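Local coordinates for hypothetical protein, IPT/TIG domain protein (PDB 4HW6), which is of unknown function but probably serves as an auxiliary nutrient-binding, perhaps carbohydrate-binding, protein built from an IPT/TIG domain and a six-bladed beta-propeller, at residues Gly136-Ile141 / Ala163-Asp168; Thr179-Cys184 / Gly208-Thr213; Asp356-Asp361 / Thr377-Arg382. All coordinates share one frame; numbering follows the deposited sequence. Where two conformers were deposited one is given.

Contact 1 of 3, residues Gly136-Ile141 / Ala163-Asp168; sequences GAFDNI and AFRHVD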
loop_
_atom_site.group_PDB
_atom_site.type_symbol
_atom_site.label_atom_id
_atom_site.label_comp_id
_atom_site.label_asym_id
_atom_site.label_seq_id
_atom_site.Cartn_x
_atom_site.Cartn_y
_atom_site.Cartn_z
ATOM N N GLY A 136 -7.773 1.274 -20.148
ATOM C CA GLY A 136 -7.252 -0.033 -20.556
ATOM C C GLY A 136 -6.787 -0.863 -19.385
ATOM O O GLY A 136 -7.399 -0.808 -18.309
ATOM N N ALA A 137 -5.699 -1.614 -19.593
ATOM C CA ALA A 137 -4.997 -2.314 -18.541
ATOM C C ALA A 137 -3.484 -2.164 -18.735
ATOM O O ALA A 137 -3.016 -1.500 -19.680
ATOM C CB ALA A 137 -5.433 -3.796 -18.460
ATOM N N PHE A 138 -2.724 -2.765 -17.832
ATOM C CA PHE A 138 -1.312 -2.425 -17.664
ATOM C C PHE A 138 -0.363 -3.569 -18.005
ATOM O O PHE A 138 -0.494 -4.671 -17.466
ATOM C CB PHE A 138 -1.109 -1.940 -16.233
ATOM C CG PHE A 138 -2.098 -0.879 -15.851
ATOM C CD1 PHE A 138 -2.176 0.286 -16.602
ATOM C CD2 PHE A 138 -2.994 -1.072 -14.819
ATOM C CE1 PHE A 138 -3.105 1.260 -16.294
ATOM C CE2 PHE A 138 -3.916 -0.099 -14.502
ATOM C CZ PHE A 138 -3.987 1.065 -15.256
ATOM N N ASP A 139 0.616 -3.285 -18.858
ATOM C CA ASP A 139 1.577 -4.308 -19.305
ATOM C C ASP A 139 2.506 -4.792 -18.213
ATOM O O ASP A 139 2.797 -5.976 -18.145
ATOM C CB ASP A 139 2.416 -3.819 -20.490
ATOM C CG ASP A 139 1.659 -3.826 -21.802
ATOM O OD1 ASP A 139 0.677 -4.606 -21.983
ATOM O OD2 ASP A 139 2.076 -3.046 -22.681
ATOM N N ASN A 140 3.000 -3.893 -17.366
ATOM C CA ASN A 140 4.028 -4.269 -16.397
ATOM C C ASN A 140 4.104 -3.275 -15.263
ATOM O O ASN A 140 4.669 -2.177 -15.418
ATOM C CB ASN A 140 5.382 -4.363 -17.106
ATOM C CG ASN A 140 6.471 -4.976 -16.243
ATOM O OD1 ASN A 140 6.240 -5.340 -15.098
ATOM N ND2 ASN A 140 7.663 -5.114 -16.817
ATOM N N ILE A 141 3.565 -3.659 -14.114
ATOM C CA ILE A 141 3.545 -2.770 -12.958
ATOM C C ILE A 141 4.739 -3.155 -12.051
ATOM O O ILE A 141 4.599 -3.891 -11.079
ATOM C CB ILE A 141 2.194 -2.848 -12.209
ATOM C CG1 ILE A 141 0.995 -2.773 -13.170
ATOM C CG2 ILE A 141 2.099 -1.697 -11.208
ATOM C CD1 ILE A 141 -0.307 -3.274 -12.542
ATOM N N ALA A 163 5.303 0.570 -20.546
ATOM C CA ALA A 163 5.038 1.964 -20.212
ATOM C C ALA A 163 5.252 2.275 -18.740
ATOM O O ALA A 163 4.931 1.477 -17.851
ATOM C CB ALA A 163 3.621 2.373 -20.606
ATOM N N PHE A 164 5.762 3.482 -18.542
ATOM C CA PHE A 164 5.842 4.180 -17.267
ATOM C C PHE A 164 4.494 4.879 -17.055
ATOM O O PHE A 164 4.019 5.598 -17.941
ATOM C CB PHE A 164 6.946 5.212 -17.414
ATOM C CG PHE A 164 7.422 5.812 -16.128
ATOM C CD1 PHE A 164 6.596 6.601 -15.353
ATOM C CD2 PHE A 164 8.726 5.630 -15.735
ATOM C CE1 PHE A 164 7.070 7.174 -14.186
ATOM C CE2 PHE A 164 9.205 6.200 -14.568
ATOM C CZ PHE A 164 8.373 6.971 -13.798
ATOM N N ARG A 165 3.858 4.645 -15.923
ATOM C CA ARG A 165 2.508 5.196 -15.713
ATOM C C ARG A 165 2.444 6.161 -14.537
ATOM O O ARG A 165 3.268 6.100 -13.609
ATOM C CB ARG A 165 1.480 4.071 -15.500
ATOM C CG ARG A 165 1.460 2.996 -16.589
ATOM C CD ARG A 165 1.133 3.541 -17.961
ATOM N NE ARG A 165 -0.192 4.162 -18.040
ATOM C CZ ARG A 165 -1.255 3.646 -18.673
ATOM N NH1 ARG A 165 -1.199 2.463 -19.284
ATOM N NH2 ARG A 165 -2.403 4.311 -18.671
ATOM N N HIS A 166 1.450 7.034 -14.600
ATOM C CA HIS A 166 1.215 8.062 -13.566
ATOM C C HIS A 166 -0.263 8.065 -13.199
ATOM O O HIS A 166 -1.106 8.431 -14.019
ATOM C CB HIS A 166 1.627 9.410 -14.101
ATOM C CG HIS A 166 1.206 10.568 -13.252
ATOM N ND1 HIS A 166 0.963 11.816 -13.784
ATOM C CD2 HIS A 166 0.980 10.676 -11.921
ATOM C CE1 HIS A 166 0.608 12.646 -12.815
ATOM N NE2 HIS A 166 0.603 11.980 -11.672
ATOM N N VAL A 167 -0.545 7.673 -11.967
ATOM C CA VAL A 167 -1.877 7.705 -11.425
ATOM C C VAL A 167 -2.057 9.063 -10.740
ATOM O O VAL A 167 -1.385 9.359 -9.750
ATOM C CB VAL A 167 -2.124 6.561 -10.427
ATOM C CG1 VAL A 167 -3.520 6.653 -9.861
ATOM C CG2 VAL A 167 -1.901 5.184 -11.075
ATOM N N ASP A 168 -2.962 9.867 -11.284
ATOM C CA ASP A 168 -3.270 11.228 -10.822
ATOM C C ASP A 168 -4.617 11.195 -10.113
ATOM O O ASP A 168 -5.670 11.154 -10.752
ATOM C CB ASP A 168 -3.300 12.145 -12.044
ATOM C CG ASP A 168 -3.668 13.588 -11.734
ATOM O OD1 ASP A 168 -4.147 13.921 -10.628
ATOM O OD2 ASP A 168 -3.516 14.399 -12.660
HETATM O O HOH W 1 -3.538 1.129 -20.246
HETATM O O HOH W 2 2.839 -0.545 -21.749
HETATM O O HOH W 3 2.671 -0.589 -17.187
#

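Contact 2 of 3, residues Thr179-Cys184 / Gly208-Thr213; sequences TNIGQC and GIYLFT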
loop_
_atom_site.group_PDB
_atom_site.type_symbol
_atom_site.label_atom_id
_atom_site.label_comp_id
_atom_site.label_asym_id
_atom_site.label_seq_id
_atom_site.Cartn_x
_atom_site.Cartn_y
_atom_site.Cartn_z
ATOM N N THR A 179 9.428 8.634 -21.244
ATOM C CA THR A 179 10.720 8.718 -20.566
ATOM C C THR A 179 11.885 8.707 -21.544
ATOM O O THR A 179 12.958 9.179 -21.207
ATOM C CB THR A 179 10.940 7.505 -19.641
ATOM O OG1 THR A 179 10.922 6.317 -20.442
ATOM C CG2 THR A 179 9.851 7.427 -18.547
ATOM N N ASN A 180 11.688 8.111 -22.722
ATOM C CA ASN A 180 12.770 7.803 -23.657
ATOM C C ASN A 180 13.894 6.987 -23.013
ATOM O O ASN A 180 15.073 7.094 -23.383
ATOM C CB ASN A 180 13.317 9.076 -24.323
ATOM C CG ASN A 180 12.324 9.711 -25.271
ATOM O OD1 ASN A 180 12.082 10.916 -25.222
ATOM N ND2 ASN A 180 11.716 8.901 -26.107
ATOM N N ILE A 181 13.504 6.160 -22.052
ATOM C CA ILE A 181 14.388 5.217 -21.410
ATOM C C ILE A 181 13.890 3.825 -21.783
ATOM O O ILE A 181 12.718 3.512 -21.580
ATOM C CB ILE A 181 14.319 5.406 -19.880
ATOM C CG1 ILE A 181 14.880 6.773 -19.478
ATOM C CG2 ILE A 181 15.033 4.272 -19.140
ATOM C CD1 ILE A 181 14.643 7.154 -18.021
ATOM N N GLY A 182 14.775 2.987 -22.323
ATOM C CA GLY A 182 14.384 1.673 -22.833
ATOM C C GLY A 182 13.988 0.644 -21.808
ATOM O O GLY A 182 13.154 -0.209 -22.091
ATOM N N GLN A 183 14.577 0.695 -20.619
ATOM C CA GLN A 183 14.305 -0.337 -19.608
ATOM C C GLN A 183 14.314 0.253 -18.215
ATOM O O GLN A 183 15.345 0.287 -17.546
ATOM C CB GLN A 183 15.267 -1.511 -19.741
ATOM C CG GLN A 183 14.805 -2.757 -18.983
ATOM C CD GLN A 183 15.486 -4.020 -19.496
ATOM O OE1 GLN A 183 16.720 -4.130 -19.508
ATOM N NE2 GLN A 183 14.693 -4.966 -19.935
ATOM N N CYS A 184 13.153 0.743 -17.799
ATOM C CA CYS A 184 13.050 1.469 -16.528
ATOM C C CYS A 184 12.947 0.473 -15.389
ATOM O O CYS A 184 11.905 -0.188 -15.229
ATOM C CB CYS A 184 11.830 2.391 -16.504
ATOM S SG CYS A 184 11.874 3.742 -17.689
ATOM N N GLY A 208 23.023 5.262 -16.600
ATOM C CA GLY A 208 22.237 4.293 -15.875
ATOM C C GLY A 208 21.227 4.879 -14.909
ATOM O O GLY A 208 20.266 4.193 -14.530
ATOM N N ILE A 209 21.439 6.123 -14.500
ATOM C CA ILE A 209 20.532 6.773 -13.571
ATOM C C ILE A 209 20.210 8.143 -14.156
ATOM O O ILE A 209 21.106 8.937 -14.458
ATOM C CB ILE A 209 21.099 6.907 -12.149
ATOM C CG1 ILE A 209 21.630 5.569 -11.650
ATOM C CG2 ILE A 209 20.018 7.467 -11.228
ATOM C CD1 ILE A 209 22.182 5.613 -10.230
ATOM N N TYR A 210 18.922 8.364 -14.361
ATOM C CA TYR A 210 18.389 9.595 -14.912
ATOM C C TYR A 210 17.614 10.339 -13.842
ATOM O O TYR A 210 17.188 9.727 -12.849
ATOM C CB TYR A 210 17.442 9.299 -16.055
ATOM C CG TYR A 210 18.083 8.809 -17.320
ATOM C CD1 TYR A 210 18.569 9.718 -18.262
ATOM C CD2 TYR A 210 18.214 7.449 -17.582
ATOM C CE1 TYR A 210 19.152 9.301 -19.434
ATOM C CE2 TYR A 210 18.801 7.015 -18.780
ATOM C CZ TYR A 210 19.252 7.948 -19.703
ATOM O OH TYR A 210 19.852 7.585 -20.914
ATOM N N LEU A 211 17.450 11.643 -14.051
ATOM C CA LEU A 211 16.650 12.485 -13.165
ATOM C C LEU A 211 15.636 13.272 -13.984
ATOM O O LEU A 211 15.979 13.815 -15.043
ATOM C CB LEU A 211 17.580 13.435 -12.403
ATOM C CG LEU A 211 16.976 14.378 -11.358
ATOM C CD1 LEU A 211 17.958 14.596 -10.210
ATOM C CD2 LEU A 211 16.600 15.707 -11.994
ATOM N N PHE A 212 14.390 13.358 -13.492
ATOM C CA PHE A 212 13.388 14.255 -14.071
ATOM C C PHE A 212 13.104 15.330 -13.027
ATOM O O PHE A 212 12.774 15.016 -11.873
ATOM C CB PHE A 212 12.097 13.517 -14.435
ATOM C CG PHE A 212 12.264 12.514 -15.543
ATOM C CD1 PHE A 212 12.729 11.213 -15.271
ATOM C CD2 PHE A 212 11.975 12.850 -16.844
ATOM C CE1 PHE A 212 12.904 10.301 -16.294
ATOM C CE2 PHE A 212 12.147 11.929 -17.877
ATOM C CZ PHE A 212 12.612 10.665 -17.601
ATOM N N THR A 213 13.250 16.596 -13.409
ATOM C CA THR A 213 13.261 17.667 -12.407
ATOM C C THR A 213 11.855 18.047 -11.960
ATOM O O THR A 213 10.952 18.231 -12.775
ATOM C CB THR A 213 13.971 18.940 -12.914
ATOM O OG1 THR A 213 13.231 19.500 -13.998
ATOM C CG2 THR A 213 15.389 18.634 -13.376
HETATM O O HOH W 4 17.911 6.465 -23.488
#

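Contact 3 of 3, residues Asp356-Asp361 / Thr377-Arg382; sequences DFYFCD and TTYAGR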
loop_
_atom_site.group_PDB
_atom_site.type_symbol
_atom_site.label_atom_id
_atom_site.label_comp_id
_atom_site.label_asym_id
_atom_site.label_seq_id
_atom_site.Cartn_x
_atom_site.Cartn_y
_atom_site.Cartn_z
ATOM N N ASP A 356 6.548 -2.540 10.164
ATOM C CA ASP A 356 6.600 -3.806 9.485
ATOM C C ASP A 356 7.038 -3.563 8.033
ATOM O O ASP A 356 6.883 -2.463 7.508
ATOM C CB ASP A 356 5.226 -4.481 9.488
ATOM C CG ASP A 356 4.936 -5.259 10.759
ATOM O OD1 ASP A 356 5.861 -5.810 11.386
ATOM O OD2 ASP A 356 3.738 -5.362 11.129
ATOM N N PHE A 357 7.581 -4.593 7.398
ATOM C CA PHE A 357 8.036 -4.536 6.013
ATOM C C PHE A 357 7.118 -5.443 5.171
ATOM O O PHE A 357 7.195 -6.679 5.259
ATOM C CB PHE A 357 9.498 -4.980 5.922
ATOM C CG PHE A 357 10.131 -4.747 4.566
ATOM C CD1 PHE A 357 10.345 -3.437 4.096
ATOM C CD2 PHE A 357 10.553 -5.817 3.783
ATOM C CE1 PHE A 357 10.956 -3.216 2.863
ATOM C CE2 PHE A 357 11.164 -5.591 2.563
ATOM C CZ PHE A 357 11.366 -4.294 2.115
ATOM N N TYR A 358 6.248 -4.828 4.368
ATOM C CA TYR A 358 5.340 -5.564 3.473
ATOM C C TYR A 358 5.967 -5.689 2.117
ATOM O O TYR A 358 6.442 -4.704 1.550
ATOM C CB TYR A 358 3.998 -4.837 3.325
ATOM C CG TYR A 358 3.138 -4.910 4.554
ATOM C CD1 TYR A 358 3.414 -4.148 5.697
ATOM C CD2 TYR A 358 2.003 -5.708 4.562
ATOM C CE1 TYR A 358 2.605 -4.226 6.814
ATOM C CE2 TYR A 358 1.211 -5.825 5.680
ATOM C CZ TYR A 358 1.500 -5.079 6.787
ATOM O OH TYR A 358 0.664 -5.220 7.837
ATOM N N PHE A 359 5.983 -6.898 1.576
ATOM C CA PHE A 359 6.552 -7.120 0.280
ATOM C C PHE A 359 5.769 -8.080 -0.575
ATOM O O PHE A 359 5.049 -8.967 -0.079
ATOM C CB PHE A 359 8.027 -7.570 0.377
ATOM C CG PHE A 359 8.235 -8.904 1.050
ATOM C CD1 PHE A 359 8.265 -9.025 2.428
ATOM C CD2 PHE A 359 8.421 -10.053 0.295
ATOM C CE1 PHE A 359 8.449 -10.266 3.036
ATOM C CE2 PHE A 359 8.622 -11.284 0.899
ATOM C CZ PHE A 359 8.635 -11.394 2.265
ATOM N N CYS A 360 5.915 -7.890 -1.893
ATOM C CA CYS A 360 5.306 -8.797 -2.848
ATOM C C CYS A 360 6.248 -9.972 -3.123
ATOM O O CYS A 360 7.412 -9.775 -3.446
ATOM C CB CYS A 360 5.020 -8.055 -4.140
ATOM S SG CYS A 360 3.644 -6.914 -3.913
ATOM N N ASP A 361 5.737 -11.181 -2.942
ATOM C CA ASP A 361 6.499 -12.403 -3.165
ATOM C C ASP A 361 5.918 -12.912 -4.479
ATOM O O ASP A 361 4.904 -13.589 -4.500
ATOM C CB ASP A 361 6.286 -13.351 -1.985
ATOM C CG ASP A 361 7.454 -14.321 -1.750
ATOM O OD1 ASP A 361 8.641 -13.926 -1.888
ATOM O OD2 ASP A 361 7.167 -15.482 -1.375
ATOM N N THR A 377 5.366 -13.683 7.652
ATOM C CA THR A 377 3.991 -14.211 7.632
ATOM C C THR A 377 3.348 -13.801 6.307
ATOM O O THR A 377 3.815 -12.863 5.669
ATOM C CB THR A 377 3.160 -13.661 8.795
ATOM O OG1 THR A 377 3.127 -12.232 8.686
ATOM C CG2 THR A 377 3.759 -14.092 10.146
ATOM N N THR A 378 2.351 -14.539 5.858
ATOM C CA THR A 378 1.658 -14.209 4.619
ATOM C C THR A 378 0.427 -13.333 4.913
ATOM O O THR A 378 -0.398 -13.680 5.734
ATOM C CB THR A 378 1.322 -15.487 3.840
ATOM O OG1 THR A 378 2.570 -16.122 3.484
ATOM C CG2 THR A 378 0.515 -15.152 2.549
ATOM N N TYR A 379 0.367 -12.161 4.297
ATOM C CA TYR A 379 -0.730 -11.229 4.522
ATOM C C TYR A 379 -1.920 -11.460 3.587
ATOM O O TYR A 379 -3.079 -11.407 4.048
ATOM C CB TYR A 379 -0.203 -9.812 4.359
ATOM C CG TYR A 379 -1.161 -8.664 4.577
ATOM C CD1 TYR A 379 -1.817 -8.456 5.813
ATOM C CD2 TYR A 379 -1.373 -7.740 3.573
ATOM C CE1 TYR A 379 -2.655 -7.359 6.004
ATOM C CE2 TYR A 379 -2.208 -6.651 3.755
ATOM C CZ TYR A 379 -2.852 -6.467 4.950
ATOM O OH TYR A 379 -3.673 -5.369 5.084
ATOM N N ALA A 380 -1.648 -11.727 2.305
ATOM C CA ALA A 380 -2.708 -11.896 1.310
ATOM C C ALA A 380 -2.292 -12.820 0.169
ATOM O O ALA A 380 -1.119 -12.826 -0.232
ATOM C CB ALA A 380 -3.139 -10.517 0.775
ATOM N N GLY A 381 -3.263 -13.562 -0.363
ATOM C CA GLY A 381 -3.060 -14.423 -1.532
ATOM C C GLY A 381 -3.190 -15.885 -1.204
ATOM O O GLY A 381 -3.332 -16.252 -0.032
ATOM N N ARG A 382 -3.153 -16.705 -2.253
ATOM C CA ARG A 382 -3.247 -18.166 -2.180
ATOM C C ARG A 382 -4.578 -18.629 -1.538
ATOM O O ARG A 382 -4.642 -19.644 -0.831
ATOM C CB ARG A 382 -2.029 -18.747 -1.456
ATOM C CG ARG A 382 -0.718 -18.402 -2.141
ATOM C CD ARG A 382 0.453 -18.939 -1.364
ATOM N NE ARG A 382 0.625 -20.377 -1.507
ATOM C CZ ARG A 382 1.397 -20.954 -2.435
ATOM N NH1 ARG A 382 1.995 -20.219 -3.362
ATOM N NH2 ARG A 382 1.528 -22.281 -2.462
#

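Contact 1 of 3, residues Gly136-Ile141 / Ala163-Asp168
Phe138 and Arg165 make a buried, water-lined contact between the loop leading into strand 143-146 and strand 164-168 of the same antiparallel sheet. The ring stands on the guanidinium by its edge: Phe138 CE1 lies 3.6 Å above the plane of the Arg165 guanidinium, offset toward the rim, and the two planes are 81° apart. Arg165 NH1 in turn meets the ring edge, 3.6 Å from Phe138 CD1, so this is not a cation-pi stack over the ring face. Bends at both chi2 (-60°) and chi3 (-61°) fold the Arg165 chain back to bring its end group under the phenylalanine. Backbone carbonyls fix the rotation of that group, NE binding Asp175 O and NH2 binding Val174 O and Leu128 O. In the six-bladed propeller this sheet is one blade, and Phe138 also packs on Leu115 of strand 109-115, which belongs to the neighbouring blade that closes the ring. Three waters bridge the two segments. One, in the guanidinium plane, accepts from Arg165 NH1 at 2.9 Å and lies 2.7 Å from Ala137 O, to which it can donate. A second joins Asp139 OD2 (2.8 Å) to Ala163 N (3.0 Å). The third donates to Ala163 O at 3.1 Å and takes a weak bond from Asn140 N, while the Asn140 amide turns to Gln160.

Contact 2 of 3, residues Thr179-Cys184 / Gly208-Thr213
A water donates to Asn180 O at 2.9 Å and reaches over to Tyr210 OH through a weak 3.4 Å bond, tying the loop 179-184 to strand 207-212. Beneath this link Ile181 lies over one face of the Tyr210 ring, the isoleucine chain and the tyrosine running antiparallel alongside one another. Ile181 CG1 sits 4.2 Å from the ring centroid and 26° off its normal, a CH-pi contact, and CD1 of Ile181 comes down to 3.6 Å from Tyr210 CD2. CG1 of Ile181 lies anti to the carbonyl carbon (chi1 -66°) and the chain then runs on extended (chi2 170°), which brings CD1 also to the edge of Phe212, 4.0 Å from its CE1. Strand 207-212 belongs to the four-stranded propeller blade that this loop enters from the preceding blade. The loop is held in shape by an ST turn, in which Ile181 N donates to Thr179 OG1 at 3.0 Å. Thr179 O lies in the plane of the Phe212 ring at its edge, 3.9 Å from Phe212 CZ, and accepts a hydrogen bond from Arg221 NH1. Lys177 makes a cation-pi contact with Phe212.

Contact 3 of 3, residues Asp356-Asp361 / Thr377-Arg382
From Asp356, whose carboxylate is held by Tyr348 and Asn345, strand 355-361 runs on to Tyr358, which meets Tyr379 edge-to-face. CE2 of Tyr358 lies 3.7 Å above the plane of the Tyr379 ring and over its centre; the centroids are 5.1 Å apart and the planes stand at 82°, a T-shaped pair. The nearest ring carbon is Tyr379 CD2, 3.8 Å from Tyr358 CE2. Both strands belong to one propeller blade, separated by strand 366-370, so the rings meet across the intervening strand, where Tyr358 also packs on Val369. The receiving ring is set by CG lying anti to the backbone N of Tyr379 (chi1 -179°), at a classic beta bulge in which Tyr379 and Ala380 both face Val367. Tyr379 further touches Leu395 and Ile429, the latter on the next blade. An alanine at Tyr379 would take away the face that receives the Tyr358 edge, which would probably leave that ring freer to turn and open a gap beside Ile429. Further along, the Phe359 ring has Phe357 O and Asp361 OD1 at its edge. At the strand's end Asp361 forms a salt bridge with Arg368.

The three contacts follow one another along the chain and all lie in the propeller. Contact 1 is within the first blade after strand 109-115, contact 2 joins the loop leaving that blade to the second, and contact 3 spans the fifth. Contacts 1 and 2 have centres about 16 Å apart and touch directly, Phe164 CD2 packing 3.5 Å from Thr179 CG2, so the side chain of Phe164 in the first blade packs directly on the loop that leads into the second. Contact 3 is more remote, its centre about 22 Å from that of contact 1 and about 29 Å from that of contact 2. Between it and contact 1 comes the closing blade, where strand 109-115 pairs with strand 425-431; both contacts pack against that sheet.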